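Local atomic coordinates of glycosylation Associate Protein 1 (Streptococcus agalactiae serotype V, PDB entry 6OYC), a protein that probably acts within an accessory Sec complex that takes part in the glycosylation and secretion of streptococcal surface glycoproteins, with a probably GT-B-related architecture. Residues Glu319-Val324 against Ile418-Tyr423; Val351-Tyr356 against Thr404-Thr409. All coordinates share one frame; numbering follows the deposited sequence.

Contact 1: residues Glu319-Val324 against Ile418-Tyr423; sequences EIYFVV and INRLEY
The ring of Y321 meets L421 and R420 of segment 418-423 with a face and an edge. Over one face sits L421 CD2, 3.7 Å from the ring centroid and 19° off the ring normal, a CH-pi contact displaced toward the CD2 side of the ring. At the edge, near the ring plane, R420 CG lies 4.1 Å from Y321 CE2. The hydroxyl beyond takes part in a hydrogen bond with that of Y356. With its CG turned anti to the backbone N (chi1 -176°), Y321 is carried toward segment 418-423.

From this edge the arginine chain bends at chi2 and runs back toward E319, whose OE1 comes to the edge of the guanidinium, near its plane. There R420 NH1 forms a salt bridge to E319 OE1 at 2.5 Å, although as a hydrogen bond it is weak and bent, with carboxylate and guanidinium planes 48° apart. T352 OG1 also bonds E319 OE1, which probably helps to hold the carboxylate. One water bridges the backbones, accepting from E319 N and donating to Y423 O. The chain then enters strand 426-428 beside strand 318-323, so this is the helix-to-strand return of a parallel alpha/beta, Rossmann-like domain, as in GT-B proteins.

Contact 2: residues Val351-Tyr356 against Thr404-Thr409; sequences VTFVSY and TRLSFT
V351 and L406 begin the pairing of two parallel strands, which continues through T352 with S407 and F353 with F408 to V354 with T409. The bonds follow the parallel pattern, in which a residue such as V351 bonds through its N and O to R405 and S407, the two residues on either side of its bridge partner L406. V351 N donates to R405 O at 2.9 Å and V351 O accepts from S407 N at 3.0 Å; F353 N donates to S407 O and F353 O accepts from T409 N, both at 2.8 Å. A fifth bond, S355 N to T409 O, carries the pairing past the end of strand 349-354. The F353-to-S407 bond differs in direction, its donor tilted 28° from the carbonyl plane.

On the face bearing F353, L406 CD2 touches both V351 CB, 3.8 Å away, and F353 CE2. F408 extends its ring along the neighbouring strand, its CG anti to the backbone N (chi1 180°), which brings CD2 to F353 CB and CZ within 3.6 Å of S355 CB. The other face is more polar: T352 and T409 touch through their CG2 methyls at 3.5 Å, while T352 OG1 finds its polar partner in E319.

Further out, helices 329-344 and 360-375 cover the F353 face, L336, L339 and L370 packing on that ring and Y367 meeting F408 edge-to-face. At the strand's start, T404 OG1 accepts from L406 N in an ST turn and also bonds S383 O, while the R405 guanidinium is held by backbone oxygens of I349 and M343. Within the chain, strand 406-409 is the outermost on this side of the six-stranded sheet, and the helix-covered parallel pair is characteristic of a Rossmann-like alpha/beta domain.

Both contacts build on one parallel sheet, in which strands 318-323 and 349-354 are neighbours, and contact 2 is nested inside the chain loop that contact 1 closes. Contact 2 is the more buried: a regular array of backbone bonds with a largely apolar helix-covered face. Contact 1, partly buried, joins a strand to the segment 418-423 through side chains and a water, mixing charge with CH-pi packing. The two are joined by a polar pair, E319 and T352, and by a tyrosine pair, Y321 and Y356, the latter residue just beyond the strand. Strand 406-409 leads directly toward helix 414-420, so one chain passage serves both.

Contact 1: residues Glu319-Val324 against Ile418-Tyr423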
ATOM      1  N   GLU A 319     -14.516  19.703  10.101  1.00 36.57           N
ATOM      2  CA  GLU A 319     -13.462  19.699   9.099  1.00 40.51           C
ATOM      3  C   GLU A 319     -13.851  18.818   7.918  1.00 38.12           C
ATOM      4  O   GLU A 319     -14.158  17.623   8.087  1.00 38.51           O
ATOM      5  CB  GLU A 319     -12.139  19.238   9.702  1.00 44.95           C
ATOM      6  CG  GLU A 319     -10.945  19.520   8.797  1.00 49.40           C
ATOM      7  CD  GLU A 319      -9.693  18.759   9.211  1.00 52.82           C
ATOM      8  OE1 GLU A 319      -8.758  18.662   8.377  1.00 55.91           O
ATOM      9  OE2 GLU A 319      -9.640  18.267  10.366  1.00 53.41           O
ATOM     10  N   ILE A 320     -13.841  19.417   6.729  1.00 36.15           N
ATOM     11  CA  ILE A 320     -14.120  18.729   5.475  1.00 38.95           C
ATOM     12  C   ILE A 320     -12.795  18.350   4.824  1.00 39.10           C
ATOM     13  O   ILE A 320     -11.913  19.203   4.638  1.00 39.55           O
ATOM     14  CB  ILE A 320     -14.959  19.606   4.526  1.00 39.46           C
ATOM     15  CG1 ILE A 320     -16.281  20.009   5.177  1.00 39.38           C
ATOM     16  CG2 ILE A 320     -15.200  18.887   3.188  1.00 32.01           C
ATOM     17  CD1 ILE A 320     -17.221  20.720   4.242  1.00 35.35           C
ATOM     18  N   TYR A 321     -12.676  17.080   4.452  1.00 31.87           N
ATOM     19  CA  TYR A 321     -11.502  16.519   3.784  1.00 34.77           C
ATOM     20  C   TYR A 321     -11.837  16.377   2.300  1.00 33.08           C
ATOM     21  O   TYR A 321     -12.582  15.471   1.918  1.00 32.49           O
ATOM     22  CB  TYR A 321     -11.176  15.169   4.434  1.00 31.71           C
ATOM     23  CG  TYR A 321      -9.937  14.403   3.993  1.00 36.95           C
ATOM     24  CD1 TYR A 321      -9.967  13.559   2.877  1.00 31.17           C
ATOM     25  CD2 TYR A 321      -8.767  14.440   4.749  1.00 33.66           C
ATOM     26  CE1 TYR A 321      -8.835  12.829   2.503  1.00 33.36           C
ATOM     27  CE2 TYR A 321      -7.641  13.707   4.382  1.00 30.58           C
ATOM     28  CZ  TYR A 321      -7.680  12.912   3.256  1.00 31.79           C
ATOM     29  OH  TYR A 321      -6.574  12.187   2.878  1.00 35.97           O
ATOM     30  N   PHE A 322     -11.303  17.273   1.461  1.00 37.20           N
ATOM     31  CA  PHE A 322     -11.772  17.457   0.082  1.00 36.50           C
ATOM     32  C   PHE A 322     -10.696  17.047  -0.920  1.00 33.96           C
ATOM     33  O   PHE A 322      -9.713  17.776  -1.128  1.00 30.53           O
ATOM     34  CB  PHE A 322     -12.193  18.909  -0.144  1.00 31.77           C
ATOM     35  CG  PHE A 322     -13.045  19.135  -1.381  1.00 38.11           C
ATOM     36  CD1 PHE A 322     -12.540  18.911  -2.656  1.00 37.96           C
ATOM     37  CD2 PHE A 322     -14.341  19.631  -1.266  1.00 43.74           C
ATOM     38  CE1 PHE A 322     -13.321  19.162  -3.791  1.00 39.14           C
ATOM     39  CE2 PHE A 322     -15.129  19.880  -2.406  1.00 40.64           C
ATOM     40  CZ  PHE A 322     -14.615  19.636  -3.661  1.00 37.80           C
ATOM     41  N   VAL A 323     -10.908  15.909  -1.575  1.00 30.70           N
ATOM     42  CA  VAL A 323      -9.942  15.393  -2.542  1.00 33.06           C
ATOM     43  C   VAL A 323     -10.076  16.180  -3.835  1.00 35.85           C
ATOM     44  O   VAL A 323     -11.168  16.263  -4.404  1.00 36.71           O
ATOM     45  CB  VAL A 323     -10.159  13.886  -2.781  1.00 35.08           C
ATOM     46  CG1 VAL A 323      -9.238  13.355  -3.913  1.00 31.71           C
ATOM     47  CG2 VAL A 323      -9.921  13.106  -1.492  1.00 32.71           C
ATOM     48  N   VAL A 324      -8.966  16.757  -4.312  1.00 35.72           N
ATOM     49  CA  VAL A 324      -9.009  17.578  -5.525  1.00 34.82           C
ATOM     50  C   VAL A 324      -8.456  16.870  -6.766  1.00 37.19           C
ATOM     51  O   VAL A 324      -8.657  17.368  -7.885  1.00 39.52           O
ATOM     52  CB  VAL A 324      -8.284  18.925  -5.306  1.00 38.99           C
ATOM     53  CG1 VAL A 324      -8.968  19.709  -4.183  1.00 35.72           C
ATOM     54  CG2 VAL A 324      -6.790  18.698  -5.006  1.00 36.58           C
ATOM     55  N   ILE A 418      -4.454   8.559   7.762  1.00 31.06           N
ATOM     56  CA  ILE A 418      -5.077   8.103   8.991  1.00 31.95           C
ATOM     57  C   ILE A 418      -5.031   9.202  10.037  1.00 35.24           C
ATOM     58  O   ILE A 418      -6.033   9.479  10.709  1.00 35.74           O
ATOM     59  CB  ILE A 418      -4.393   6.815   9.483  1.00 32.06           C
ATOM     60  CG1 ILE A 418      -4.700   5.651   8.531  1.00 30.62           C
ATOM     61  CG2 ILE A 418      -4.850   6.503  10.897  1.00 32.55           C
ATOM     62  CD1 ILE A 418      -3.849   4.384   8.778  1.00 30.27           C
ATOM     63  N   ASN A 419      -3.882   9.873  10.169  1.00 33.04           N
ATOM     64  CA  ASN A 419      -3.797  10.954  11.136  1.00 32.87           C
ATOM     65  C   ASN A 419      -4.664  12.129  10.712  1.00 36.06           C
ATOM     66  O   ASN A 419      -5.370  12.715  11.539  1.00 36.15           O
ATOM     67  CB  ASN A 419      -2.349  11.377  11.333  1.00 32.64           C
ATOM     68  CG  ASN A 419      -1.649  10.521  12.362  1.00 38.50           C
ATOM     69  OD1 ASN A 419      -1.655  10.828  13.554  1.00 41.68           O
ATOM     70  ND2 ASN A 419      -1.078   9.411  11.913  1.00 37.36           N
ATOM     71  N   ARG A 420      -4.673  12.446   9.416  1.00 34.55           N
ATOM     72  CA  ARG A 420      -5.416  13.616   8.970  1.00 38.32           C
ATOM     73  C   ARG A 420      -6.927  13.408   9.124  1.00 39.07           C
ATOM     74  O   ARG A 420      -7.663  14.373   9.352  1.00 43.05           O
ATOM     75  CB  ARG A 420      -4.989  13.984   7.538  1.00 38.75           C
ATOM     76  CG  ARG A 420      -5.189  15.503   7.179  1.00 53.99           C
ATOM     77  CD  ARG A 420      -4.160  16.430   7.930  1.00 54.82           C
ATOM     78  NE  ARG A 420      -4.055  17.830   7.473  1.00 69.78           N
ATOM     79  CZ  ARG A 420      -5.039  18.746   7.467  1.00 73.02           C
ATOM     80  NH1 ARG A 420      -6.269  18.459   7.898  1.00 67.47           N
ATOM     81  NH2 ARG A 420      -4.787  19.974   7.019  1.00 75.42           N
ATOM     82  N   LEU A 421      -7.399  12.161   9.089  1.00 37.27           N
ATOM     83  CA  LEU A 421      -8.818  11.858   9.178  1.00 37.02           C
ATOM     84  C   LEU A 421      -9.310  11.689  10.606  1.00 40.72           C
ATOM     85  O   LEU A 421     -10.515  11.491  10.807  1.00 40.49           O
ATOM     86  CB  LEU A 421      -9.126  10.585   8.390  1.00 33.50           C
ATOM     87  CG  LEU A 421      -9.137  10.784   6.874  1.00 35.36           C
ATOM     88  CD1 LEU A 421      -9.220   9.434   6.147  1.00 33.31           C
ATOM     89  CD2 LEU A 421     -10.277  11.701   6.456  1.00 33.07           C
ATOM     90  N   GLU A 422      -8.411  11.764  11.589  1.00 41.44           N
ATOM     91  CA  GLU A 422      -8.777  11.455  12.969  1.00 46.07           C
ATOM     92  C   GLU A 422      -9.998  12.250  13.419  1.00 40.66           C
ATOM     93  O   GLU A 422     -10.951  11.695  13.970  1.00 41.22           O
ATOM     94  CB  GLU A 422      -7.591  11.736  13.897  1.00 43.78           C
ATOM     95  CG  GLU A 422      -7.748  11.127  15.280  1.00 46.16           C
ATOM     96  CD  GLU A 422      -6.632  11.529  16.224  1.00 47.22           C
ATOM     97  OE1 GLU A 422      -5.744  12.301  15.794  1.00 41.80           O
ATOM     98  OE2 GLU A 422      -6.654  11.077  17.395  1.00 48.71           O
ATOM     99  N   TYR A 423      -9.979  13.558  13.192  1.00 40.45           N
ATOM    100  CA  TYR A 423     -11.035  14.440  13.666  1.00 42.98           C
ATOM    101  C   TYR A 423     -11.903  14.973  12.530  1.00 41.53           C
ATOM    102  O   TYR A 423     -12.642  15.934  12.732  1.00 43.10           O
ATOM    103  CB  TYR A 423     -10.431  15.592  14.480  1.00 42.81           C
ATOM    104  CG  TYR A 423      -9.708  15.130  15.741  1.00 46.25           C
ATOM    105  CD1 TYR A 423     -10.425  14.716  16.867  1.00 45.67           C
ATOM    106  CD2 TYR A 423      -8.313  15.092  15.800  1.00 45.10           C
ATOM    107  CE1 TYR A 423      -9.774  14.277  18.017  1.00 49.35           C
ATOM    108  CE2 TYR A 423      -7.654  14.654  16.943  1.00 48.30           C
ATOM    109  CZ  TYR A 423      -8.387  14.248  18.049  1.00 49.10           C
ATOM    110  OH  TYR A 423      -7.732  13.813  19.182  1.00 48.29           O
TER
HETATM  111  O   HOH W   1     -13.865  18.116  12.307  1.00 38.08           O

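Contact 2: residues Val351-Tyr356 against Thr404-Thr409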
ATOM      1  N   VAL A 351     -12.125  23.598   5.458  1.00 37.39           N
ATOM      2  CA  VAL A 351     -11.897  22.708   4.325  1.00 40.63           C
ATOM      3  C   VAL A 351     -10.404  22.428   4.202  1.00 40.73           C
ATOM      4  O   VAL A 351      -9.593  23.356   4.079  1.00 41.94           O
ATOM      5  CB  VAL A 351     -12.461  23.276   3.010  1.00 42.97           C
ATOM      6  CG1 VAL A 351     -12.149  22.314   1.834  1.00 35.74           C
ATOM      7  CG2 VAL A 351     -13.969  23.513   3.123  1.00 34.43           C
ATOM      8  N   THR A 352     -10.042  21.153   4.234  1.00 39.78           N
ATOM      9  CA  THR A 352      -8.694  20.719   3.879  1.00 41.02           C
ATOM     10  C   THR A 352      -8.726  20.130   2.476  1.00 36.40           C
ATOM     11  O   THR A 352      -9.311  19.059   2.259  1.00 32.68           O
ATOM     12  CB  THR A 352      -8.153  19.681   4.855  1.00 46.29           C
ATOM     13  OG1 THR A 352      -8.209  20.193   6.186  1.00 47.39           O
ATOM     14  CG2 THR A 352      -6.715  19.316   4.486  1.00 42.75           C
ATOM     15  N   PHE A 353      -8.074  20.816   1.538  1.00 35.62           N
ATOM     16  CA  PHE A 353      -7.880  20.284   0.195  1.00 37.73           C
ATOM     17  C   PHE A 353      -6.754  19.258   0.193  1.00 37.14           C
ATOM     18  O   PHE A 353      -5.663  19.502   0.725  1.00 35.61           O
ATOM     19  CB  PHE A 353      -7.574  21.403  -0.794  1.00 37.06           C
ATOM     20  CG  PHE A 353      -8.691  22.381  -0.942  1.00 39.99           C
ATOM     21  CD1 PHE A 353      -9.912  21.975  -1.466  1.00 39.42           C
ATOM     22  CD2 PHE A 353      -8.540  23.696  -0.511  1.00 38.62           C
ATOM     23  CE1 PHE A 353     -10.955  22.872  -1.592  1.00 38.20           C
ATOM     24  CE2 PHE A 353      -9.578  24.603  -0.626  1.00 40.61           C
ATOM     25  CZ  PHE A 353     -10.785  24.200  -1.173  1.00 39.83           C
ATOM     26  N   VAL A 354      -7.025  18.112  -0.413  1.00 33.71           N
ATOM     27  CA  VAL A 354      -6.154  16.949  -0.336  1.00 32.87           C
ATOM     28  C   VAL A 354      -5.745  16.566  -1.751  1.00 36.35           C
ATOM     29  O   VAL A 354      -6.603  16.338  -2.613  1.00 34.23           O
ATOM     30  CB  VAL A 354      -6.856  15.785   0.374  1.00 31.42           C
ATOM     31  CG1 VAL A 354      -5.964  14.505   0.402  1.00 33.88           C
ATOM     32  CG2 VAL A 354      -7.263  16.232   1.772  1.00 30.99           C
ATOM     33  N   SER A 355      -4.437  16.513  -1.994  1.00 36.08           N
ATOM     34  CA  SER A 355      -3.889  16.039  -3.256  1.00 33.40           C
ATOM     35  C   SER A 355      -3.001  14.838  -2.971  1.00 37.68           C
ATOM     36  O   SER A 355      -2.051  14.933  -2.179  1.00 33.99           O
ATOM     37  CB  SER A 355      -3.097  17.136  -3.969  1.00 35.87           C
ATOM     38  OG  SER A 355      -2.334  16.592  -5.027  1.00 41.87           O
ATOM     39  N   TYR A 356      -3.315  13.717  -3.607  1.00 35.49           N
ATOM     40  CA  TYR A 356      -2.499  12.521  -3.522  1.00 35.04           C
ATOM     41  C   TYR A 356      -1.466  12.437  -4.646  1.00 36.37           C
ATOM     42  O   TYR A 356      -0.703  11.468  -4.694  1.00 38.00           O
ATOM     43  CB  TYR A 356      -3.391  11.273  -3.534  1.00 35.88           C
ATOM     44  CG  TYR A 356      -4.383  11.147  -2.381  1.00 36.63           C
ATOM     45  CD1 TYR A 356      -3.956  11.184  -1.051  1.00 30.54           C
ATOM     46  CD2 TYR A 356      -5.750  10.956  -2.630  1.00 32.36           C
ATOM     47  CE1 TYR A 356      -4.860  11.060  -0.009  1.00 30.63           C
ATOM     48  CE2 TYR A 356      -6.665  10.818  -1.584  1.00 29.90           C
ATOM     49  CZ  TYR A 356      -6.211  10.879  -0.280  1.00 31.45           C
ATOM     50  OH  TYR A 356      -7.107  10.744   0.757  1.00 33.33           O
ATOM     51  N   THR A 404      -7.546  31.942   8.345  1.00 66.28           N
ATOM     52  CA  THR A 404      -8.171  31.263   7.212  1.00 60.04           C
ATOM     53  C   THR A 404      -8.750  29.923   7.632  1.00 50.11           C
ATOM     54  O   THR A 404      -8.299  29.309   8.598  1.00 48.32           O
ATOM     55  CB  THR A 404      -7.173  31.040   6.089  1.00 50.66           C
ATOM     56  OG1 THR A 404      -7.852  30.504   4.950  1.00 50.59           O
ATOM     57  CG2 THR A 404      -6.104  30.071   6.537  1.00 47.28           C
ATOM     58  N   ARG A 405      -9.774  29.490   6.905  1.00 47.99           N
ATOM     59  CA  ARG A 405     -10.388  28.188   7.107  1.00 42.39           C
ATOM     60  C   ARG A 405     -10.139  27.244   5.937  1.00 42.17           C
ATOM     61  O   ARG A 405     -10.809  26.208   5.829  1.00 41.71           O
ATOM     62  CB  ARG A 405     -11.885  28.352   7.357  1.00 45.55           C
ATOM     63  CG  ARG A 405     -12.210  29.590   8.168  1.00 51.47           C
ATOM     64  CD  ARG A 405     -13.158  29.306   9.313  1.00 51.73           C
ATOM     65  NE  ARG A 405     -14.455  28.810   8.863  1.00 56.54           N
ATOM     66  CZ  ARG A 405     -15.454  29.571   8.412  1.00 56.77           C
ATOM     67  NH1 ARG A 405     -15.315  30.889   8.341  1.00 54.01           N
ATOM     68  NH2 ARG A 405     -16.595  28.999   8.021  1.00 52.56           N
ATOM     69  N   LEU A 406      -9.205  27.583   5.051  1.00 43.27           N
ATOM     70  CA  LEU A 406      -8.794  26.717   3.953  1.00 44.51           C
ATOM     71  C   LEU A 406      -7.348  26.291   4.142  1.00 46.09           C
ATOM     72  O   LEU A 406      -6.494  27.109   4.514  1.00 45.42           O
ATOM     73  CB  LEU A 406      -8.918  27.423   2.601  1.00 40.83           C
ATOM     74  CG  LEU A 406     -10.286  27.941   2.193  1.00 42.35           C
ATOM     75  CD1 LEU A 406     -10.218  28.563   0.795  1.00 41.76           C
ATOM     76  CD2 LEU A 406     -11.273  26.800   2.258  1.00 38.53           C
ATOM     77  N   SER A 407      -7.066  25.023   3.851  1.00 40.17           N
ATOM     78  CA  SER A 407      -5.688  24.569   3.767  1.00 44.07           C
ATOM     79  C   SER A 407      -5.551  23.569   2.628  1.00 43.09           C
ATOM     80  O   SER A 407      -6.534  23.065   2.069  1.00 36.67           O
ATOM     81  CB  SER A 407      -5.194  23.956   5.090  1.00 39.38           C
ATOM     82  OG  SER A 407      -6.076  22.947   5.550  1.00 46.80           O
ATOM     83  N   PHE A 408      -4.297  23.293   2.292  1.00 41.30           N
ATOM     84  CA  PHE A 408      -3.940  22.365   1.237  1.00 38.37           C
ATOM     85  C   PHE A 408      -2.888  21.426   1.797  1.00 39.56           C
ATOM     86  O   PHE A 408      -1.886  21.882   2.355  1.00 39.09           O
ATOM     87  CB  PHE A 408      -3.415  23.121   0.012  1.00 37.06           C
ATOM     88  CG  PHE A 408      -3.019  22.239  -1.131  1.00 40.15           C
ATOM     89  CD1 PHE A 408      -1.725  21.711  -1.217  1.00 37.87           C
ATOM     90  CD2 PHE A 408      -3.927  21.941  -2.137  1.00 35.67           C
ATOM     91  CE1 PHE A 408      -1.363  20.895  -2.282  1.00 38.60           C
ATOM     92  CE2 PHE A 408      -3.567  21.139  -3.202  1.00 36.45           C
ATOM     93  CZ  PHE A 408      -2.285  20.613  -3.278  1.00 39.15           C
ATOM     94  N   THR A 409      -3.112  20.121   1.667  1.00 39.70           N
ATOM     95  CA  THR A 409      -2.149  19.155   2.171  1.00 37.20           C
ATOM     96  C   THR A 409      -1.964  18.026   1.165  1.00 39.43           C
ATOM     97  O   THR A 409      -2.846  17.731   0.350  1.00 35.69           O
ATOM     98  CB  THR A 409      -2.559  18.571   3.535  1.00 39.28           C
ATOM     99  OG1 THR A 409      -1.492  17.761   4.027  1.00 43.71           O
ATOM    100  CG2 THR A 409      -3.766  17.674   3.407  1.00 40.21           C
TER